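Local coordinates for integral membrane indolylacetylinositol arabinosyltransferase EmbC (Mycolicibacterium smegmatis, PDB 7BVE), which probably acts as a membrane-embedded arabinosyltransferase that polymerises arabinose into the arabinan of the mycobacterial cell wall, at residues Val864-Gly869 with Trp906-Ala911; Gly898-Ala903 with Tyr1034-Ser1039. All blocks are in the same frame, centred on the assembly; numbering follows the deposited sequence.

Contact 1. Residues Val864-Gly869 with Trp906-Ala911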
# COMPACT_ATOMS: atom_id res chain seq x y z
N VAL A 864 -38.83 -16.68 -12.13
CA VAL A 864 -38.25 -15.61 -11.33
C VAL A 864 -39.22 -15.23 -10.21
O VAL A 864 -40.41 -15.02 -10.46
CB VAL A 864 -37.91 -14.37 -12.18
CG1 VAL A 864 -37.24 -13.32 -11.33
CG2 VAL A 864 -37.01 -14.71 -13.33
N VAL A 865 -38.71 -15.16 -8.98
CA VAL A 865 -39.37 -14.46 -7.89
C VAL A 865 -38.47 -13.31 -7.46
O VAL A 865 -37.25 -13.37 -7.65
CB VAL A 865 -39.71 -15.37 -6.69
CG1 VAL A 865 -40.55 -16.54 -7.13
CG2 VAL A 865 -38.46 -15.86 -6.00
N SER A 866 -39.06 -12.26 -6.92
CA SER A 866 -38.31 -11.13 -6.39
C SER A 866 -38.26 -11.22 -4.88
O SER A 866 -39.23 -11.64 -4.24
CB SER A 866 -38.95 -9.81 -6.81
OG SER A 866 -38.98 -9.69 -8.22
N ALA A 867 -37.14 -10.82 -4.29
CA ALA A 867 -36.98 -11.00 -2.86
C ALA A 867 -36.05 -9.95 -2.30
O ALA A 867 -35.11 -9.50 -2.96
CB ALA A 867 -36.43 -12.40 -2.56
N ALA A 868 -36.31 -9.55 -1.06
CA ALA A 868 -35.48 -8.62 -0.32
C ALA A 868 -34.97 -9.27 0.96
O ALA A 868 -35.35 -10.39 1.31
CB ALA A 868 -36.26 -7.34 0.02
N GLY A 869 -34.09 -8.56 1.65
CA GLY A 869 -33.62 -9.03 2.94
C GLY A 869 -32.44 -9.97 2.87
O GLY A 869 -32.20 -10.59 1.84
N TRP A 906 -34.12 -5.24 -2.78
CA TRP A 906 -34.82 -6.12 -3.74
C TRP A 906 -33.91 -6.63 -4.85
O TRP A 906 -33.11 -5.89 -5.36
CB TRP A 906 -36.01 -5.38 -4.34
CG TRP A 906 -37.10 -5.01 -3.40
CD1 TRP A 906 -37.25 -3.82 -2.77
CD2 TRP A 906 -38.24 -5.79 -3.03
NE1 TRP A 906 -38.40 -3.81 -2.03
CE2 TRP A 906 -39.02 -5.01 -2.17
CE3 TRP A 906 -38.69 -7.08 -3.34
CZ2 TRP A 906 -40.21 -5.47 -1.62
CZ3 TRP A 906 -39.85 -7.54 -2.80
CH2 TRP A 906 -40.59 -6.74 -1.94
N ARG A 907 -34.07 -7.91 -5.19
CA ARG A 907 -33.30 -8.56 -6.23
C ARG A 907 -34.17 -9.65 -6.87
O ARG A 907 -35.29 -9.89 -6.43
CB ARG A 907 -32.02 -9.17 -5.66
CG ARG A 907 -32.20 -9.81 -4.29
CD ARG A 907 -30.86 -9.98 -3.58
NE ARG A 907 -31.02 -10.57 -2.26
CZ ARG A 907 -30.04 -11.17 -1.59
NH1 ARG A 907 -30.27 -11.68 -0.39
NH2 ARG A 907 -28.83 -11.26 -2.12
N ASN A 908 -33.64 -10.29 -7.90
CA ASN A 908 -34.37 -11.34 -8.60
C ASN A 908 -33.73 -12.68 -8.29
O ASN A 908 -32.52 -12.85 -8.47
CB ASN A 908 -34.37 -11.11 -10.10
CG ASN A 908 -35.31 -10.01 -10.53
OD1 ASN A 908 -36.47 -9.98 -10.14
ND2 ASN A 908 -34.81 -9.07 -11.31
N LEU A 909 -34.53 -13.62 -7.80
CA LEU A 909 -34.11 -15.00 -7.60
C LEU A 909 -34.56 -15.80 -8.80
O LEU A 909 -35.71 -15.67 -9.23
CB LEU A 909 -34.73 -15.58 -6.33
CG LEU A 909 -34.48 -14.92 -4.97
CD1 LEU A 909 -35.27 -15.66 -3.93
CD2 LEU A 909 -33.03 -14.93 -4.63
N ARG A 910 -33.67 -16.63 -9.34
CA ARG A 910 -33.90 -17.24 -10.63
C ARG A 910 -33.53 -18.72 -10.62
O ARG A 910 -32.65 -19.16 -9.87
CB ARG A 910 -33.11 -16.50 -11.70
CG ARG A 910 -31.64 -16.55 -11.46
CD ARG A 910 -30.90 -15.80 -12.50
NE ARG A 910 -31.07 -14.36 -12.33
CZ ARG A 910 -30.29 -13.62 -11.55
NH1 ARG A 910 -29.32 -14.19 -10.87
NH2 ARG A 910 -30.49 -12.33 -11.46
N ALA A 911 -34.22 -19.49 -11.45
CA ALA A 911 -34.01 -20.91 -11.56
C ALA A 911 -34.50 -21.28 -12.95
O ALA A 911 -35.60 -20.84 -13.33
CB ALA A 911 -34.76 -21.71 -10.51
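Val864 to Ala867 and Arg907 to Ala911 run side by side as neighbouring antiparallel strands, their axes 4.6 Å apart at closest and their directions 146° apart, so the pair is twisted. This is a buried part of the antiparallel sheet of the EmbC C-terminal domain, whose family is grouped with the galactose-binding-like beta-sandwich folds. Val865 with Leu909 and Ala867 with Arg907 are hydrogen-bonded pairs, each with both N-H groups donating across; Val864-Arg910 and Ser866-Asn908 are the non-hydrogen-bonded pairs beside them.

One face carries Val864, Ser866, Asn908 and Arg910, the last leading away from the partner strand. Asn908 reaches back over its partner strand, and OD1 accepts from Ser866 OG at 3.2 Å, the hydroxyl approaching close to the line of the amide C=O. That oxygen also has a weak bond from Arg944, while Val864 CG1 lies 3.6 Å from Asn908 OD1. Pro1026 and Tyr1028 of strand 1020-1029 pack on this face.

On the other face Val865, Ala867 and Leu909 pack together beside Arg907. Leu909 CD1 touches two neighbours, 3.7 Å from Ala867 CB and 3.8 Å from Val865 CG2, and Phe897 of the next strand touches both Leu909 and Val865.

Where the strand pairing ends, Ala868 puts CB over the centre of the indole of Trp906, a CH-pi contact with CB 4.0 Å from Trp906 CD2; the Ser866 carbonyl meets the ring near its edge. Arg907 turns its CG in between its own backbone N and carbonyl carbon (chi1 39°), and the extended chain then runs past Ala867 O. NH2 makes a long, weak ion pair with Asp899, and NH1 donates to Gly869 O at 3.1 Å, the oxygen lying 27° out of the guanidinium plane.

Contact 2. Residues Gly898-Ala903 with Tyr1034-Ser1039; sequences GDVGAA and YRDWGS
Val900 lays its two methyl groups against the chain from Tyr1034 to Asp1036, one toward each end of this short run. CG2 rests on the carbonyl of Tyr1034, 3.7 Å from Tyr1034 O. CG1, held anti to the backbone N (chi1 168°), meets the aliphatic part of the aspartate instead, 3.9 Å from Asp1036 CB, with the two side chains meeting at a slant. Both touches are van der Waals packing, and the Asp1036 side chain also touches Asp994 in a loop.

A second touch lies at Gly898. The Tyr1034 ring swings in obliquely, bringing CE1 to 3.6 Å from Gly898 CA and CD1 to 4.0 Å from the same CA. Gly898 has no side chain on the flank that the ring approaches, so the aromatic carbons settle directly on the main chain. Beyond this glycine the phenol OH makes a weak hydrogen bond with Arg910 O, which links the ring to strand 907-912; Pro912 of that strand also touches it.

Arg1035 leads off the other way, to a salt bridge with Asp1032 and a cation-pi contact with Phe632 in the loop between helices 602-619 and 647-668. This partly exposed packing therefore sets the end of strand 895-899 and the turn after it against the hairpin loop between strands 1020-1029 and 1039-1045, with Trp1037 tucked onto Phe971 and Ser1039 bonded through its backbone to Leu992 of strand 989-992.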
# COMPACT_ATOMS: atom_id res chain seq x y z
N GLY A 898 -31.04 -19.44 -7.01
CA GLY A 898 -29.74 -18.84 -6.82
C GLY A 898 -29.86 -17.33 -6.90
O GLY A 898 -30.86 -16.82 -7.41
N ASP A 899 -28.86 -16.60 -6.41
CA ASP A 899 -28.99 -15.16 -6.29
C ASP A 899 -27.70 -14.45 -6.67
O ASP A 899 -26.60 -14.98 -6.52
CB ASP A 899 -29.38 -14.74 -4.87
CG ASP A 899 -28.45 -15.27 -3.80
OD1 ASP A 899 -27.59 -16.13 -4.09
OD2 ASP A 899 -28.57 -14.81 -2.65
N VAL A 900 -27.96 -13.32 -7.32
CA VAL A 900 -27.00 -12.30 -7.79
C VAL A 900 -27.57 -11.02 -7.21
O VAL A 900 -28.76 -10.80 -7.42
CB VAL A 900 -27.00 -12.22 -9.33
CG1 VAL A 900 -26.27 -11.02 -9.87
CG2 VAL A 900 -26.49 -13.48 -9.98
N GLY A 901 -26.81 -10.25 -6.44
CA GLY A 901 -27.41 -9.02 -5.92
C GLY A 901 -26.73 -8.54 -4.67
O GLY A 901 -26.06 -9.33 -4.01
N ALA A 902 -27.05 -7.33 -4.25
CA ALA A 902 -26.51 -6.80 -3.04
C ALA A 902 -27.64 -6.89 -2.04
O ALA A 902 -28.76 -6.48 -2.33
CB ALA A 902 -26.10 -5.37 -3.24
N ALA A 903 -27.35 -7.42 -0.87
CA ALA A 903 -28.37 -7.60 0.14
C ALA A 903 -28.26 -6.58 1.24
O ALA A 903 -27.19 -6.39 1.80
CB ALA A 903 -28.28 -9.00 0.70
N TYR A 1034 -26.42 -17.21 -13.59
CA TYR A 1034 -26.03 -16.78 -12.26
C TYR A 1034 -24.79 -15.91 -12.25
O TYR A 1034 -24.03 -15.94 -11.28
CB TYR A 1034 -25.80 -17.99 -11.35
CG TYR A 1034 -27.00 -18.88 -11.22
CD1 TYR A 1034 -28.09 -18.48 -10.47
CD2 TYR A 1034 -27.03 -20.12 -11.81
CE1 TYR A 1034 -29.19 -19.29 -10.35
CE2 TYR A 1034 -28.12 -20.94 -11.69
CZ TYR A 1034 -29.20 -20.52 -10.96
OH TYR A 1034 -30.29 -21.34 -10.84
N ARG A 1035 -24.55 -15.14 -13.31
CA ARG A 1035 -23.39 -14.27 -13.39
C ARG A 1035 -23.82 -12.81 -13.40
O ARG A 1035 -24.82 -12.46 -14.03
CB ARG A 1035 -22.55 -14.59 -14.63
CG ARG A 1035 -21.26 -13.82 -14.70
CD ARG A 1035 -20.39 -14.22 -15.85
NE ARG A 1035 -19.79 -15.53 -15.67
CZ ARG A 1035 -18.68 -15.75 -14.99
NH1 ARG A 1035 -18.19 -16.98 -14.89
NH2 ARG A 1035 -18.05 -14.74 -14.40
N ASP A 1036 -23.07 -11.98 -12.68
CA ASP A 1036 -23.27 -10.53 -12.63
C ASP A 1036 -22.47 -9.91 -13.77
O ASP A 1036 -21.28 -9.66 -13.65
CB ASP A 1036 -22.83 -9.99 -11.28
CG ASP A 1036 -23.32 -8.58 -11.03
OD1 ASP A 1036 -24.04 -8.02 -11.88
OD2 ASP A 1036 -22.96 -8.03 -9.97
N TRP A 1037 -23.14 -9.64 -14.89
CA TRP A 1037 -22.48 -9.00 -16.01
C TRP A 1037 -22.42 -7.49 -15.87
O TRP A 1037 -21.54 -6.85 -16.46
CB TRP A 1037 -23.19 -9.35 -17.32
CG TRP A 1037 -24.56 -8.79 -17.43
CD1 TRP A 1037 -25.71 -9.37 -17.02
CD2 TRP A 1037 -24.93 -7.53 -18.00
NE1 TRP A 1037 -26.78 -8.55 -17.29
CE2 TRP A 1037 -26.32 -7.41 -17.89
CE3 TRP A 1037 -24.21 -6.48 -18.60
CZ2 TRP A 1037 -27.01 -6.30 -18.35
CZ3 TRP A 1037 -24.90 -5.38 -19.05
CH2 TRP A 1037 -26.28 -5.29 -18.93
N GLY A 1038 -23.33 -6.90 -15.12
CA GLY A 1038 -23.53 -5.48 -15.05
C GLY A 1038 -25.00 -5.19 -14.81
O GLY A 1038 -25.71 -6.06 -14.29
N SER A 1039 -25.45 -4.00 -15.20
CA SER A 1039 -26.85 -3.65 -15.05
C SER A 1039 -27.23 -2.57 -16.05
O SER A 1039 -26.37 -1.92 -16.63
CB SER A 1039 -27.15 -3.20 -13.62
OG SER A 1039 -26.41 -2.06 -13.26

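The two contacts lie about 10 Å apart between centres, in one C-terminal domain, and share a sheet: strand 907-912 of contact 1 is flanked by strand 895-899, which supplies one side of contact 2. Arg910 joins them, since its carbonyl faces Gly898 N in a probable backbone hydrogen bond while its side chain packs by Val900. Contact 1 is buried, and regular strand pairing holds it. Contact 2 is at the surface, much smaller, and rests on van der Waals packing of methyls and a ring against main chain and one aspartate. One builds the sheet; the other sets a loop of the mixed sheet against the end of one of its strands.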